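Local coordinates for putative ring-cleaving dioxygenase MhqO (Bacillus subtilis subsp. subtilis, PDB 3OAJ), which probably cleaves aromatic rings as an iron-dependent extradiol dioxygenase and may contribute to the breakdown and detoxification of aromatic compounds, at residues A93-R98 with V149-F154; E114-F119 with H126-E131. All coordinates share one frame; numbering follows the deposited sequence.

Following the chain from the N terminus, the first segment met is 93-98, on helix 92-101, after strand 79-87. The chain then lays down strand 107-111 and turns into the hairpin of strands 114-120 and 126-131, the body of contact 2, which closes a short loop of six residues between its segments. Only after this hairpin, at residues 149-154, does the chain come back to the helix and close the much longer loop of contact 1, so contact 2 is nested inside contact 1. The two also touch, Trp-95 packing on Ile-129 and Glu-96 on Val-117. Together they tie helix 92-101, the hairpin and the approach to strand 153-160 to one mixed sheet.

Contact 1: A93-R98 with V149-F154; sequences AFWEKR and VAIKGF
Trp-95 gives the single hydrogen bond between the two segments: its indole NE1 donates to the backbone O of Val-149 at 2.8 Å. The N-H points fairly straight at the oxygen, with an angle of 154°, and the oxygen sits at the edge of the indole, close to the ring plane. This bond satisfies the polar edge of a buried ring and helps to set the ring's rotation, together with the side chains on its two faces.

The remaining interactions are apolar. Val-149 drives CG2 onto the face of Phe-94, 3.5 Å from the ring centroid and almost on the normal, a CH-pi contact, while its CG1 lies 3.7 Å from Phe-94 CB. With CG anti to the backbone N (chi1 171°), the Phe-94 ring is directed at the valine, and the two side chains cross at about a right angle. Ile-151 covers the indole on one face, CG1 coming to 3.9 Å from Trp-95 CZ2 near the rim; Phe-94 CD2 lies over the opposite face.

Trp-95 and Ile-151 both rest on Val-87 of strand 79-87. This strand, helix 92-101 and strands 107-111, 114-120 and 126-131 follow one another as a beta-alpha-beta-beta-beta module, as in the vicinal oxygen chelate superfamily. The contact holds the helix against the chain entering strand 153-160, which begins the next such run and pairs with strand 79-87.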
loop_
_atom_site.group_PDB
_atom_site.type_symbol
_atom_site.label_atom_id
_atom_site.label_comp_id
_atom_site.label_asym_id
_atom_site.label_seq_id
_atom_site.Cartn_x
_atom_site.Cartn_y
_atom_site.Cartn_z
ATOM N N ALA A 93 -3.354 15.126 -16.626
ATOM C CA ALA A 93 -2.521 15.290 -17.824
ATOM C C ALA A 93 -1.033 15.250 -17.535
ATOM O O ALA A 93 -0.253 14.840 -18.400
ATOM C CB ALA A 93 -2.879 16.573 -18.581
ATOM N N PHE A 94 -0.633 15.705 -16.355
ATOM C CA PHE A 94 0.773 15.622 -15.989
ATOM C C PHE A 94 1.172 14.149 -15.997
ATOM O O PHE A 94 2.193 13.789 -16.575
ATOM C CB PHE A 94 1.044 16.238 -14.615
ATOM C CG PHE A 94 2.437 15.970 -14.116
ATOM C CD1 PHE A 94 3.489 16.794 -14.498
ATOM C CD2 PHE A 94 2.715 14.873 -13.295
ATOM C CE1 PHE A 94 4.781 16.560 -14.058
ATOM C CE2 PHE A 94 4.027 14.632 -12.859
ATOM C CZ PHE A 94 5.061 15.469 -13.243
ATOM N N TRP A 95 0.348 13.318 -15.360
ATOM C CA TRP A 95 0.640 11.895 -15.223
ATOM C C TRP A 95 0.538 11.130 -16.522
ATOM O O TRP A 95 1.379 10.262 -16.795
ATOM C CB TRP A 95 -0.235 11.305 -14.116
ATOM C CG TRP A 95 0.250 11.839 -12.818
ATOM C CD1 TRP A 95 -0.310 12.846 -12.062
ATOM C CD2 TRP A 95 1.469 11.476 -12.158
ATOM N NE1 TRP A 95 0.477 13.105 -10.971
ATOM C CE2 TRP A 95 1.582 12.294 -11.008
ATOM C CE3 TRP A 95 2.495 10.552 -12.440
ATOM C CZ2 TRP A 95 2.665 12.195 -10.116
ATOM C CZ3 TRP A 95 3.569 10.461 -11.565
ATOM C CH2 TRP A 95 3.639 11.266 -10.410
ATOM N N GLU A 96 -0.456 11.473 -17.341
ATOM C CA GLU A 96 -0.597 10.819 -18.634
ATOM C C GLU A 96 0.621 11.096 -19.510
ATOM O O GLU A 96 1.201 10.155 -20.076
ATOM C CB GLU A 96 -1.897 11.238 -19.317
ATOM C CG GLU A 96 -3.116 10.628 -18.640
ATOM C CD GLU A 96 -4.446 11.194 -19.092
ATOM O OE1 GLU A 96 -4.500 12.325 -19.613
ATOM O OE2 GLU A 96 -5.458 10.506 -18.873
ATOM N N LYS A 97 1.023 12.368 -19.601
ATOM C CA LYS A 97 2.191 12.731 -20.432
ATOM C C LYS A 97 3.485 12.124 -19.858
ATOM O O LYS A 97 4.369 11.694 -20.610
ATOM C CB LYS A 97 2.330 14.252 -20.628
ATOM C CG LYS A 97 1.185 14.917 -21.376
ATOM C CD LYS A 97 1.003 14.430 -22.786
ATOM C CE LYS A 97 -0.019 15.312 -23.506
ATOM N NZ LYS A 97 0.064 15.143 -24.971
ATOM N N ARG A 98 3.583 12.068 -18.534
ATOM C CA ARG A 98 4.744 11.475 -17.883
ATOM C C ARG A 98 4.827 9.971 -18.146
ATOM O O ARG A 98 5.900 9.457 -18.474
ATOM C CB ARG A 98 4.746 11.797 -16.392
ATOM C CG ARG A 98 5.944 11.238 -15.629
ATOM C CD ARG A 98 5.996 11.812 -14.198
ATOM N NE ARG A 98 7.224 11.433 -13.509
ATOM C CZ ARG A 98 8.389 12.057 -13.648
ATOM N NH1 ARG A 98 8.498 13.114 -14.463
ATOM N NH2 ARG A 98 9.448 11.618 -12.968
ATOM N N VAL A 149 1.221 18.584 -8.508
ATOM C CA VAL A 149 0.882 17.346 -9.230
ATOM C C VAL A 149 1.203 16.049 -8.476
ATOM O O VAL A 149 0.751 14.984 -8.882
ATOM C CB VAL A 149 1.557 17.274 -10.653
ATOM C CG1 VAL A 149 1.060 18.387 -11.559
ATOM C CG2 VAL A 149 3.082 17.296 -10.565
ATOM N N ALA A 150 1.962 16.126 -7.379
ATOM C CA ALA A 150 2.481 14.917 -6.727
ATOM C C ALA A 150 1.370 14.040 -6.178
ATOM O O ALA A 150 0.308 14.533 -5.751
ATOM C CB ALA A 150 3.442 15.296 -5.623
ATOM N N ILE A 151 1.617 12.730 -6.197
ATOM C CA ILE A 151 0.720 11.760 -5.573
ATOM C C ILE A 151 0.623 12.045 -4.079
ATOM O O ILE A 151 1.627 12.062 -3.366
ATOM C CB ILE A 151 1.202 10.314 -5.854
ATOM C CG1 ILE A 151 1.050 10.027 -7.351
ATOM C CG2 ILE A 151 0.451 9.301 -4.987
ATOM C CD1 ILE A 151 1.799 8.791 -7.813
ATOM N N LYS A 152 -0.602 12.279 -3.616
ATOM C CA LYS A 152 -0.856 12.649 -2.218
ATOM C C LYS A 152 -0.938 11.448 -1.268
ATOM O O LYS A 152 -0.864 11.588 -0.050
ATOM C CB LYS A 152 -2.137 13.477 -2.140
ATOM C CG LYS A 152 -2.064 14.715 -3.035
ATOM C CD LYS A 152 -3.141 15.745 -2.726
ATOM C CE LYS A 152 -4.509 15.294 -3.219
ATOM N NZ LYS A 152 -5.563 16.291 -2.861
ATOM N N GLY A 153 -1.091 10.263 -1.830
ATOM C CA GLY A 153 -1.207 9.032 -1.039
ATOM C C GLY A 153 -2.099 8.084 -1.814
ATOM O O GLY A 153 -2.319 8.281 -3.012
ATOM N N PHE A 154 -2.611 7.045 -1.151
ATOM C CA PHE A 154 -3.607 6.190 -1.785
ATOM C C PHE A 154 -4.925 6.921 -1.881
ATOM O O PHE A 154 -5.322 7.605 -0.945
ATOM C CB PHE A 154 -3.856 4.909 -0.981
ATOM C CG PHE A 154 -2.643 4.051 -0.816
ATOM C CD1 PHE A 154 -1.933 3.611 -1.926
ATOM C CD2 PHE A 154 -2.195 3.708 0.457
ATOM C CE1 PHE A 154 -0.807 2.818 -1.767
ATOM C CE2 PHE A 154 -1.066 2.926 0.628
ATOM C CZ PHE A 154 -0.373 2.469 -0.485
#

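Contact 2: E114-F119 with H126-E131; sequences EQYVEF and HLEIVE
Phe-119 and Leu-127 form a hydrogen-bonded antiparallel pair, as do Val-117 and Ile-129, and four backbone bonds join these strands into a beta hairpin. The closely packed side of the hairpin carries Val-117, Phe-119, Leu-127 and Ile-129. Phe-119 has CG between its backbone N and carbonyl carbon (chi1 57°), which swings the ring across to the other strand. There Leu-127 CB lies over one face, 4.0 Å from the ring centroid, and Ile-129 CG1 reaches the edge in plane; Ile-129 CD1 comes within 3.7 Å of Phe-119 CE1. Helix 92-101 covers this side, Leu-99 meeting Phe-119 and Trp-95 meeting Ile-129.

The side bearing Tyr-116, Glu-118, Glu-128 and Val-130 is more polar, yet still close around Tyr-116, whose CD2 lies 3.4 Å from Glu-128 CD. Tyr-116 and Val-130 lie side by side, with Val-130 CG2 over one face of the phenol ring toward its rim. The looser part is at the strand ends, where water links the chains beside the partly exposed Glu-114, Glu-118 and Glu-131. One molecule donates to Glu-131 O and to Glu-114 OE2, which also has a salt bridge to Arg-132; another joins Gln-115 O to Glu-131 N, and a third donates to Glu-118 OE1 and Leu-127 O.

Glu-118 and Glu-128 run alongside each other with their carboxylate planes 80° apart. Glu-118 bends at chi2 (-73°), bringing its OE2 to 2.6 Å from Glu-128 OE1. Glu-128 OE2 has a salt bridge to Arg-111 and a hydrogen bond to Ser-84, which would favour a negative charge on that group. Two carboxylate oxygens this close are consistent with a proton probably held by one acid of the pair, and their ionisation is probably coupled.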
loop_
_atom_site.group_PDB
_atom_site.type_symbol
_atom_site.label_atom_id
_atom_site.label_comp_id
_atom_site.label_asym_id
_atom_site.label_seq_id
_atom_site.Cartn_x
_atom_site.Cartn_y
_atom_site.Cartn_z
ATOM N N GLU A 114 -15.982 9.324 -11.687
ATOM C CA GLU A 114 -14.568 9.700 -11.670
ATOM C C GLU A 114 -13.799 9.053 -12.799
ATOM O O GLU A 114 -14.057 7.908 -13.182
ATOM C CB GLU A 114 -13.905 9.324 -10.339
ATOM C CG GLU A 114 -14.484 10.026 -9.115
ATOM C CD GLU A 114 -13.777 9.639 -7.831
ATOM O OE1 GLU A 114 -13.660 8.430 -7.551
ATOM O OE2 GLU A 114 -13.352 10.541 -7.089
ATOM N N GLN A 115 -12.816 9.788 -13.305
ATOM C CA GLN A 115 -11.945 9.267 -14.345
ATOM C C GLN A 115 -10.633 8.739 -13.762
ATOM O O GLN A 115 -10.017 9.369 -12.894
ATOM C CB GLN A 115 -11.680 10.328 -15.418
ATOM C CG GLN A 115 -12.902 10.606 -16.327
ATOM C CD GLN A 115 -12.654 11.707 -17.369
ATOM O OE1 GLN A 115 -11.557 12.280 -17.449
ATOM N NE2 GLN A 115 -13.681 12.014 -18.162
ATOM N N TYR A 116 -10.240 7.551 -14.224
ATOM C CA TYR A 116 -9.032 6.872 -13.741
ATOM C C TYR A 116 -8.068 6.602 -14.870
ATOM O O TYR A 116 -8.487 6.263 -15.976
ATOM C CB TYR A 116 -9.373 5.534 -13.086
ATOM C CG TYR A 116 -10.164 5.661 -11.811
ATOM C CD1 TYR A 116 -11.550 5.842 -11.845
ATOM C CD2 TYR A 116 -9.530 5.610 -10.568
ATOM C CE1 TYR A 116 -12.282 5.959 -10.679
ATOM C CE2 TYR A 116 -10.259 5.742 -9.379
ATOM C CZ TYR A 116 -11.631 5.919 -9.454
ATOM O OH TYR A 116 -12.360 6.051 -8.288
ATOM N N VAL A 117 -6.781 6.752 -14.585
ATOM C CA VAL A 117 -5.724 6.274 -15.466
ATOM C C VAL A 117 -5.253 4.936 -14.894
ATOM O O VAL A 117 -4.812 4.876 -13.733
ATOM C CB VAL A 117 -4.546 7.279 -15.528
ATOM C CG1 VAL A 117 -3.376 6.732 -16.359
ATOM C CG2 VAL A 117 -5.021 8.602 -16.112
ATOM N N GLU A 118 -5.358 3.877 -15.695
ATOM C CA GLU A 118 -4.959 2.525 -15.297
ATOM C C GLU A 118 -3.638 2.183 -15.945
ATOM O O GLU A 118 -3.464 2.386 -17.132
ATOM C CB GLU A 118 -6.012 1.495 -15.728
ATOM C CG GLU A 118 -7.434 1.809 -15.262
ATOM C CD GLU A 118 -7.624 1.569 -13.783
ATOM O OE1 GLU A 118 -7.087 0.568 -13.239
ATOM O OE2 GLU A 118 -8.308 2.399 -13.159
ATOM N N PHE A 119 -2.725 1.613 -15.165
ATOM C CA PHE A 119 -1.431 1.169 -15.677
ATOM C C PHE A 119 -0.827 0.133 -14.733
ATOM O O PHE A 119 -1.240 0.028 -13.571
ATOM C CB PHE A 119 -0.474 2.356 -15.858
ATOM C CG PHE A 119 -0.250 3.162 -14.596
ATOM C CD1 PHE A 119 -1.219 4.047 -14.123
ATOM C CD2 PHE A 119 0.945 3.038 -13.887
ATOM C CE1 PHE A 119 -1.016 4.815 -12.966
ATOM C CE2 PHE A 119 1.164 3.791 -12.735
ATOM C CZ PHE A 119 0.184 4.690 -12.267
ATOM N N HIS A 126 -1.274 -3.925 -10.566
ATOM C CA HIS A 126 -2.221 -2.992 -11.182
ATOM C C HIS A 126 -2.355 -1.724 -10.355
ATOM O O HIS A 126 -2.677 -1.790 -9.148
ATOM C CB HIS A 126 -3.631 -3.584 -11.321
ATOM C CG HIS A 126 -3.722 -4.853 -12.121
ATOM N ND1 HIS A 126 -3.007 -5.070 -13.282
ATOM C CD2 HIS A 126 -4.510 -5.943 -11.955
ATOM C CE1 HIS A 126 -3.330 -6.250 -13.782
ATOM N NE2 HIS A 126 -4.245 -6.799 -12.997
ATOM N N LEU A 127 -2.138 -0.575 -10.995
ATOM C CA LEU A 127 -2.210 0.724 -10.334
ATOM C C LEU A 127 -3.213 1.611 -11.055
ATOM O O LEU A 127 -3.519 1.391 -12.243
ATOM C CB LEU A 127 -0.834 1.401 -10.369
ATOM C CG LEU A 127 0.253 0.961 -9.379
ATOM C CD1 LEU A 127 0.655 -0.498 -9.534
ATOM C CD2 LEU A 127 1.469 1.895 -9.506
ATOM N N GLU A 128 -3.679 2.651 -10.372
ATOM C CA GLU A 128 -4.497 3.653 -11.034
ATOM C C GLU A 128 -4.272 4.992 -10.370
ATOM O O GLU A 128 -3.879 5.046 -9.196
ATOM C CB GLU A 128 -5.990 3.274 -11.050
ATOM C CG GLU A 128 -6.604 3.188 -9.673
ATOM C CD GLU A 128 -8.049 2.723 -9.625
ATOM O OE1 GLU A 128 -8.612 2.201 -10.627
ATOM O OE2 GLU A 128 -8.617 2.862 -8.519
ATOM N N ILE A 129 -4.515 6.054 -11.128
ATOM C CA ILE A 129 -4.454 7.423 -10.616
ATOM C C ILE A 129 -5.802 8.099 -10.810
ATOM O O ILE A 129 -6.415 7.954 -11.867
ATOM C CB ILE A 129 -3.289 8.224 -11.299
ATOM C CG1 ILE A 129 -1.951 7.798 -10.705
ATOM C CG2 ILE A 129 -3.454 9.730 -11.134
ATOM C CD1 ILE A 129 -0.738 8.259 -11.523
ATOM N N VAL A 130 -6.254 8.807 -9.777
ATOM C CA VAL A 130 -7.500 9.564 -9.787
ATOM C C VAL A 130 -7.243 10.925 -9.166
ATOM O O VAL A 130 -6.385 11.036 -8.296
ATOM C CB VAL A 130 -8.616 8.807 -9.017
ATOM C CG1 VAL A 130 -8.269 8.605 -7.524
ATOM C CG2 VAL A 130 -9.974 9.472 -9.202
ATOM N N GLU A 131 -7.984 11.936 -9.624
ATOM C CA GLU A 131 -7.857 13.305 -9.117
ATOM C C GLU A 131 -8.880 13.552 -8.030
ATOM O O GLU A 131 -10.066 13.310 -8.252
ATOM C CB GLU A 131 -8.158 14.321 -10.217
ATOM C CG GLU A 131 -7.178 14.400 -11.349
ATOM C CD GLU A 131 -7.515 15.553 -12.264
ATOM O OE1 GLU A 131 -8.512 16.250 -11.982
ATOM O OE2 GLU A 131 -6.776 15.780 -13.239
HETATM O O HOH W 1 -12.549 12.802 -8.671
HETATM O O HOH W 2 -9.735 11.914 -11.946
HETATM O O HOH W 3 -4.705 -0.947 -13.194
#